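Local coordinates for protein transcriptional activator TenA-1 (Sulfolobus solfataricus P2, PDB 2QZC) that is probably a TenA-like thiaminase with the heme oxygenase-like fold, acting on thiamine or related compounds, at residues N20-H25 / G201-S206; I28-M31 / S35-L38. All blocks are in the same frame, centred on the assembly; numbering follows the deposited sequence.

Interaction 1 of 2, residues N20-H25 / G201-S206; sequences NKYVKH and GFWDAS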
ATOM      1  N   ASN A  20      29.574  -6.110  -7.150  1.00 18.45           N
ATOM      2  CA  ASN A  20      30.422  -4.916  -7.273  1.00 18.26           C
ATOM      3  C   ASN A  20      30.253  -4.216  -8.619  1.00 18.17           C
ATOM      4  O   ASN A  20      30.430  -2.997  -8.685  1.00 18.08           O
ATOM      5  CB  ASN A  20      31.895  -5.215  -6.945  1.00 20.00           C
ATOM      6  CG  ASN A  20      32.127  -5.374  -5.440  1.00 25.33           C
ATOM      7  OD1 ASN A  20      31.350  -4.880  -4.610  1.00 27.20           O
ATOM      8  ND2 ASN A  20      33.188  -6.077  -5.089  1.00 32.20           N
ATOM      9  N   LYS A  21      29.893  -4.954  -9.673  1.00 17.49           N
ATOM     10  CA  LYS A  21      29.584  -4.301 -10.962  1.00 16.43           C
ATOM     11  C   LYS A  21      28.408  -3.334 -10.821  1.00 16.47           C
ATOM     12  O   LYS A  21      28.304  -2.358 -11.559  1.00 17.99           O
ATOM     13  CB  LYS A  21      29.325  -5.307 -12.073  1.00 16.70           C
ATOM     14  CG  LYS A  21      30.598  -6.020 -12.536  1.00 19.63           C
ATOM     15  CD  LYS A  21      30.347  -7.024 -13.619  1.00 24.13           C
ATOM     16  CE  LYS A  21      31.658  -7.676 -14.057  1.00 33.71           C
ATOM     17  NZ  LYS A  21      31.396  -8.551 -15.231  1.00 47.42           N
ATOM     18  N   TYR A  22      27.506  -3.639  -9.876  1.00 15.78           N
ATOM     19  CA  TYR A  22      26.359  -2.794  -9.541  1.00 15.31           C
ATOM     20  C   TYR A  22      26.745  -1.655  -8.588  1.00 16.23           C
ATOM     21  O   TYR A  22      26.623  -0.474  -8.938  1.00 16.60           O
ATOM     22  CB  TYR A  22      25.239  -3.691  -8.952  1.00 15.95           C
ATOM     23  CG  TYR A  22      24.097  -3.017  -8.209  1.00 14.22           C
ATOM     24  CD1 TYR A  22      23.624  -1.765  -8.565  1.00 15.27           C
ATOM     25  CD2 TYR A  22      23.430  -3.694  -7.176  1.00 15.44           C
ATOM     26  CE1 TYR A  22      22.582  -1.166  -7.875  1.00 15.68           C
ATOM     27  CE2 TYR A  22      22.358  -3.112  -6.499  1.00 15.05           C
ATOM     28  CZ  TYR A  22      21.920  -1.863  -6.895  1.00 15.26           C
ATOM     29  OH  TYR A  22      20.865  -1.262  -6.237  1.00 15.89           O
ATOM     30  N   VAL A  23      27.186  -1.985  -7.385  1.00 16.71           N
ATOM     31  CA  VAL A  23      27.391  -0.967  -6.352  1.00 17.81           C
ATOM     32  C   VAL A  23      28.677  -0.153  -6.501  1.00 17.67           C
ATOM     33  O   VAL A  23      28.797   0.885  -5.845  1.00 19.62           O
ATOM     34  CB  VAL A  23      27.236  -1.517  -4.922  1.00 17.49           C
ATOM     35  CG1 VAL A  23      25.837  -2.123  -4.703  1.00 16.85           C
ATOM     36  CG2 VAL A  23      28.362  -2.507  -4.573  1.00 18.49           C
ATOM     37  N   LYS A  24      29.589  -0.613  -7.347  1.00 16.56           N
ATOM     38  CA  LYS A  24      30.817   0.133  -7.678  1.00 17.92           C
ATOM     39  C   LYS A  24      30.850   0.452  -9.172  1.00 17.26           C
ATOM     40  O   LYS A  24      31.922   0.640  -9.764  1.00 18.73           O
ATOM     41  CB  LYS A  24      32.086  -0.641  -7.254  1.00 20.21           C
ATOM     42  CG  LYS A  24      32.137  -0.995  -5.803  1.00 25.65           C
ATOM     43  CD  LYS A  24      33.441  -1.762  -5.457  1.00 29.83           C
ATOM     44  CE  LYS A  24      33.627  -1.894  -3.929  1.00 39.41           C
ATOM     45  NZ  LYS A  24      34.900  -2.565  -3.622  1.00 50.49           N
ATOM     46  N   HIS A  25      29.666   0.589  -9.793  1.00 17.03           N
ATOM     47  CA  HIS A  25      29.570   0.909 -11.219  1.00 16.55           C
ATOM     48  C   HIS A  25      30.246   2.258 -11.541  1.00 16.43           C
ATOM     49  O   HIS A  25      30.250   3.157 -10.706  1.00 16.29           O
ATOM     50  CB  HIS A  25      28.074   1.018 -11.609  1.00 17.19           C
ATOM     51  CG  HIS A  25      27.820   0.962 -13.077  1.00 16.21           C
ATOM     52  ND1 HIS A  25      27.974   2.042 -13.928  1.00 16.54           N
ATOM     53  CD2 HIS A  25      27.371  -0.065 -13.836  1.00 17.03           C
ATOM     54  CE1 HIS A  25      27.670   1.655 -15.157  1.00 17.88           C
ATOM     55  NE2 HIS A  25      27.306   0.375 -15.127  1.00 19.03           N
ATOM     56  N   GLY A 201      22.599  -2.655 -15.920  1.00 14.59           N
ATOM     57  CA  GLY A 201      22.109  -2.148 -17.184  1.00 13.80           C
ATOM     58  C   GLY A 201      21.503  -0.770 -17.089  1.00 13.96           C
ATOM     59  O   GLY A 201      21.606   0.039 -18.012  1.00 16.39           O
ATOM     60  N   PHE A 202      20.848  -0.482 -15.969  1.00 13.46           N
ATOM     61  CA  PHE A 202      20.201   0.839 -15.755  1.00 14.42           C
ATOM     62  C   PHE A 202      21.248   1.961 -15.724  1.00 14.65           C
ATOM     63  O   PHE A 202      21.077   3.001 -16.372  1.00 16.50           O
ATOM     64  CB  PHE A 202      19.386   0.807 -14.437  1.00 14.99           C
ATOM     65  CG  PHE A 202      18.312   1.851 -14.340  1.00 15.43           C
ATOM     66  CD1 PHE A 202      18.588   3.149 -13.954  1.00 15.33           C
ATOM     67  CD2 PHE A 202      16.993   1.516 -14.630  1.00 17.18           C
ATOM     68  CE1 PHE A 202      17.536   4.143 -13.931  1.00 16.81           C
ATOM     69  CE2 PHE A 202      15.976   2.459 -14.540  1.00 20.35           C
ATOM     70  CZ  PHE A 202      16.261   3.765 -14.215  1.00 17.16           C
ATOM     71  N   TRP A 203      22.346   1.709 -15.022  1.00 14.51           N
ATOM     72  CA  TRP A 203      23.437   2.698 -14.989  1.00 14.91           C
ATOM     73  C   TRP A 203      24.094   2.790 -16.361  1.00 16.82           C
ATOM     74  O   TRP A 203      24.448   3.889 -16.794  1.00 16.99           O
ATOM     75  CB  TRP A 203      24.509   2.309 -13.990  1.00 16.90           C
ATOM     76  CG  TRP A 203      24.256   2.146 -12.552  1.00 22.53           C
ATOM     77  CD1 TRP A 203      24.662   1.078 -11.793  1.00 21.95           C
ATOM     78  CD2 TRP A 203      23.656   3.071 -11.644  1.00 14.58           C
ATOM     79  NE1 TRP A 203      24.368   1.296 -10.485  1.00 20.52           N
ATOM     80  CE2 TRP A 203      23.714   2.482 -10.360  1.00 20.00           C
ATOM     81  CE3 TRP A 203      23.042   4.339 -11.797  1.00 22.42           C
ATOM     82  CZ2 TRP A 203      23.177   3.102  -9.196  1.00 21.04           C
ATOM     83  CZ3 TRP A 203      22.533   4.948 -10.682  1.00 20.76           C
ATOM     84  CH2 TRP A 203      22.620   4.314  -9.364  1.00 20.53           C
ATOM     85  N   ASP A 204      24.331   1.654 -17.027  1.00 15.44           N
ATOM     86  CA  ASP A 204      24.896   1.574 -18.410  0.50 15.50           C
ATOM     87  C   ASP A 204      24.069   2.470 -19.367  1.00 16.34           C
ATOM     88  O   ASP A 204      24.584   3.262 -20.171  1.00 16.43           O
ATOM     89  CB  ASP A 204      24.827   0.129 -19.044  0.50 15.32           C
ATOM     90  CG  ASP A 204      25.741  -0.974 -18.389  0.50 16.68           C
ATOM     91  OD1 ASP A 204      26.696  -0.624 -17.693  0.50 15.71           O
ATOM     92  OD2 ASP A 204      25.457  -2.230 -18.594  0.50 17.74           O
ATOM     93  N   ALA A 205      22.758   2.284 -19.314  1.00 14.49           N
ATOM     94  CA  ALA A 205      21.828   2.966 -20.209  1.00 14.24           C
ATOM     95  C   ALA A 205      21.809   4.474 -19.981  1.00 15.60           C
ATOM     96  O   ALA A 205      21.606   5.249 -20.939  1.00 16.49           O
ATOM     97  CB  ALA A 205      20.421   2.372 -20.063  1.00 15.44           C
ATOM     98  N   SER A 206      22.048   4.892 -18.733  1.00 16.22           N
ATOM     99  CA  SER A 206      22.130   6.312 -18.403  1.00 17.26           C
ATOM    100  C   SER A 206      23.454   6.886 -18.929  1.00 16.72           C
ATOM    101  O   SER A 206      23.451   7.971 -19.515  1.00 16.47           O
ATOM    102  CB  SER A 206      21.919   6.557 -16.913  1.00 17.08           C
ATOM    103  OG  SER A 206      20.544   6.409 -16.561  1.00 19.46           O
TER

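Interaction 2 of 2, residues I28-M31 / S35-L38; sequences ILKM and SLPL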
ATOM      1  N   ILE A  28      28.446   5.356 -10.524  1.00 16.29           N
ATOM      2  CA  ILE A  28      28.602   5.660  -9.100  1.00 16.93           C
ATOM      3  C   ILE A  28      29.982   6.242  -8.776  1.00 17.33           C
ATOM      4  O   ILE A  28      30.078   7.197  -7.987  1.00 16.64           O
ATOM      5  CB  ILE A  28      28.345   4.396  -8.254  1.00 16.94           C
ATOM      6  CG1 ILE A  28      26.845   4.059  -8.369  1.00 17.65           C
ATOM      7  CG2 ILE A  28      28.822   4.552  -6.784  1.00 20.63           C
ATOM      8  CD1 ILE A  28      26.563   2.598  -7.961  1.00 20.45           C
ATOM      9  N   LEU A  29      31.032   5.680  -9.372  1.00 16.89           N
ATOM     10  CA  LEU A  29      32.393   6.210  -9.174  1.00 17.25           C
ATOM     11  C   LEU A  29      32.477   7.649  -9.647  1.00 18.55           C
ATOM     12  O   LEU A  29      33.140   8.471  -8.991  1.00 20.35           O
ATOM     13  CB  LEU A  29      33.424   5.351  -9.906  1.00 18.40           C
ATOM     14  CG  LEU A  29      33.511   3.866  -9.529  1.00 21.88           C
ATOM     15  CD1 LEU A  29      34.634   3.101 -10.322  1.00 19.37           C
ATOM     16  CD2 LEU A  29      33.648   3.686  -8.013  1.00 21.98           C
ATOM     17  N   LYS A  30      31.787   7.982 -10.743  1.00 16.97           N
ATOM     18  CA  LYS A  30      31.773   9.348 -11.277  1.00 17.38           C
ATOM     19  C   LYS A  30      30.912  10.275 -10.428  1.00 19.03           C
ATOM     20  O   LYS A  30      31.166  11.482 -10.391  1.00 18.55           O
ATOM     21  CB  LYS A  30      31.400   9.401 -12.743  1.00 16.90           C
ATOM     22  CG  LYS A  30      32.398   8.661 -13.630  1.00 19.38           C
ATOM     23  CD  LYS A  30      32.122   8.824 -15.105  1.00 25.35           C
ATOM     24  CE  LYS A  30      32.593  10.196 -15.611  1.00 34.52           C
ATOM     25  NZ  LYS A  30      34.083  10.463 -15.435  1.00 37.37           N
HETATM   26  N   MSE A  31      29.879   9.745  -9.751  1.00 17.62           N
HETATM   27  CA  MSE A  31      29.150  10.564  -8.761  1.00 17.61           C
HETATM   28  C   MSE A  31      30.060  10.898  -7.566  1.00 17.22           C
HETATM   29  O   MSE A  31      30.080  12.031  -7.082  1.00 19.23           O
HETATM   30  CB  MSE A  31      27.842   9.906  -8.255  1.00 17.87           C
HETATM   31  CG  MSE A  31      26.744  10.003  -9.250  1.00 16.43           C
HETATM   32 SE   MSE A  31      25.012   9.632  -8.426  0.75 18.33          SE
HETATM   33  CE  MSE A  31      25.272   7.857  -8.055  1.00 22.92           C
ATOM     34  N   SER A  35      32.690  13.925 -11.171  1.00 18.36           N
ATOM     35  CA  SER A  35      32.922  14.125 -12.589  1.00 18.81           C
ATOM     36  C   SER A  35      31.759  13.727 -13.515  1.00 18.53           C
ATOM     37  O   SER A  35      31.801  14.034 -14.708  1.00 21.14           O
ATOM     38  CB  SER A  35      34.172  13.356 -13.057  1.00 21.03           C
ATOM     39  OG  SER A  35      33.977  11.938 -12.992  1.00 21.15           O
ATOM     40  N   LEU A  36      30.726  13.041 -12.996  1.00 18.11           N
ATOM     41  CA  LEU A  36      29.593  12.663 -13.830  1.00 17.39           C
ATOM     42  C   LEU A  36      28.944  13.917 -14.394  1.00 17.49           C
ATOM     43  O   LEU A  36      28.545  14.802 -13.613  1.00 19.10           O
ATOM     44  CB  LEU A  36      28.528  11.877 -13.027  1.00 17.35           C
ATOM     45  CG  LEU A  36      27.361  11.291 -13.840  1.00 18.51           C
ATOM     46  CD1 LEU A  36      27.861  10.111 -14.681  1.00 19.47           C
ATOM     47  CD2 LEU A  36      26.216  10.861 -12.889  1.00 17.96           C
ATOM     48  N   PRO A  37      28.817  14.011 -15.731  1.00 18.28           N
ATOM     49  CA  PRO A  37      28.152  15.182 -16.265  1.00 19.40           C
ATOM     50  C   PRO A  37      26.702  15.325 -15.792  1.00 20.23           C
ATOM     51  O   PRO A  37      25.965  14.319 -15.748  1.00 18.95           O
ATOM     52  CB  PRO A  37      28.187  14.948 -17.773  1.00 21.51           C
ATOM     53  CG  PRO A  37      29.296  14.041 -18.003  1.00 22.00           C
ATOM     54  CD  PRO A  37      29.283  13.126 -16.808  1.00 19.52           C
ATOM     55  N   LEU A  38      26.288  16.534 -15.446  1.00 19.85           N
ATOM     56  CA  LEU A  38      24.917  16.751 -14.996  1.00 19.52           C
ATOM     57  C   LEU A  38      23.851  16.367 -16.024  1.00 19.50           C
ATOM     58  O   LEU A  38      22.752  15.948 -15.597  1.00 19.71           O
ATOM     59  CB  LEU A  38      24.703  18.165 -14.416  1.00 20.89           C
ATOM     60  CG  LEU A  38      25.368  18.466 -13.063  1.00 25.27           C
ATOM     61  CD1 LEU A  38      25.024  19.939 -12.725  1.00 26.08           C
ATOM     62  CD2 LEU A  38      24.925  17.568 -11.914  1.00 26.96           C
TER

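Interaction 1 of 2, residues N20-H25 / G201-S206
The methylene of W203, rather than its indole, takes the face of the H25 imidazole. W203 CB lies 3.4 Å from the centroid of the H25 ring and 8° off its normal, a nearly perpendicular CH-pi contact. The indole runs back alongside H25, bringing W203 CD1 to 3.4 Å from H25 CG; the two rings meet obliquely, their planes inclined at 46°. Histidine suits this place because a flat ring with two nitrogens can be packed and gripped at once. H25 CG is anti to the backbone N (chi1 -164°), which sends the ring across to helix 186-208. There H25 NE2 donates in its own ring plane to D204 OD1 at 2.8 Å, arriving from above the carboxylate plane; D204 is modelled in two conformers, so this bond is less certain than the rest. H25 ND1 caps the N-H of F27 at the start of helix 26-32, and together the two bonds would fix the ring's rotation. W203 brings one polar hydrogen into this buried region: NE1 donates to Y22 O at 3.3 Å, tilted from both the indole and the carbonyl plane, in a rather bent bond. W203 NE1 also lies at the edge of the Y22 ring, 3.7 Å from Y22 CD1. Tyrosine suits this buried place because its ring packs among aromatics while its OH bonds to P136 O. The aromatic cluster joins the end of helix 18-23 to helix 186-208; F27 stacks on W203, Y44 of helix 38-63 meets the indole, and Y141 of helix 127-148 touches Y22.

Interaction 2 of 2, residues I28-M31 / S35-L38
The flat group at this contact is the K30 peptide carbonyl, and L36 approaches it from above its plane. L36 N donates to K30 O at 3.1 Å, 56° out of the carbonyl plane, yet the N-H points well at the oxygen, with an angle of 154°. The bond folds the chain back on the end of helix 26-32, where the later helical N-H groups have run out. Beside it, L36 CB rests on K30 CB at 3.8 Å, so the lysine's CB serves as packing surface. Farther out the same lysine turns polar. Its chain is bent at both chi3 and chi4, which curls the ammonium back over the turn, and K30 NZ donates to S35 OG at 2.9 Å. Lysine fits such a margin because its long aliphatic part can lie along the protein while its charge stays near the partly exposed surface. Serine offers a compact hydroxyl that serves several partners: S35 OG is also hydrogen-bonded to D33 OD1 and to a glycerol that probably comes from the crystallisation liquor. On the inner side, L36 and M31, a selenomethionine, run in parallel into the interior, M31 CG meeting L36 CD2 at 3.8 Å. Both are apolar and buried, and both pack on F41, while M31 also reaches Y156 and W159 of helix 154-164. The arrangement is a short connection between two consecutive helices, 26-32 and 38-63: a backbone bond closes the turn after the first, polar side chains line its outside, apolar ones its inside, and P37 occupies the N-cap position of the second.

In the fold
Interactions 1 and 2 lie on the same side of the chain's centre, about 12 Å apart between centres. Helices 18-23 and 26-32 follow each other in sequence, and interaction 2, a local turn, is nested inside the long, mostly helical excursion that interaction 1 closes by bringing helix 186-208 back to the N-terminal region. They meet directly through I28, whose CD1 packs 3.2 Å from Y22 O and also touches the W203 indole. L207 of helix 186-208 touches both H25 and L36, and helix 38-63 likewise borders both contacts. Helices 18-23 and 26-32 are thus packed against the last long helix within one all-helical domain, consistent with the heme oxygenase-like fold.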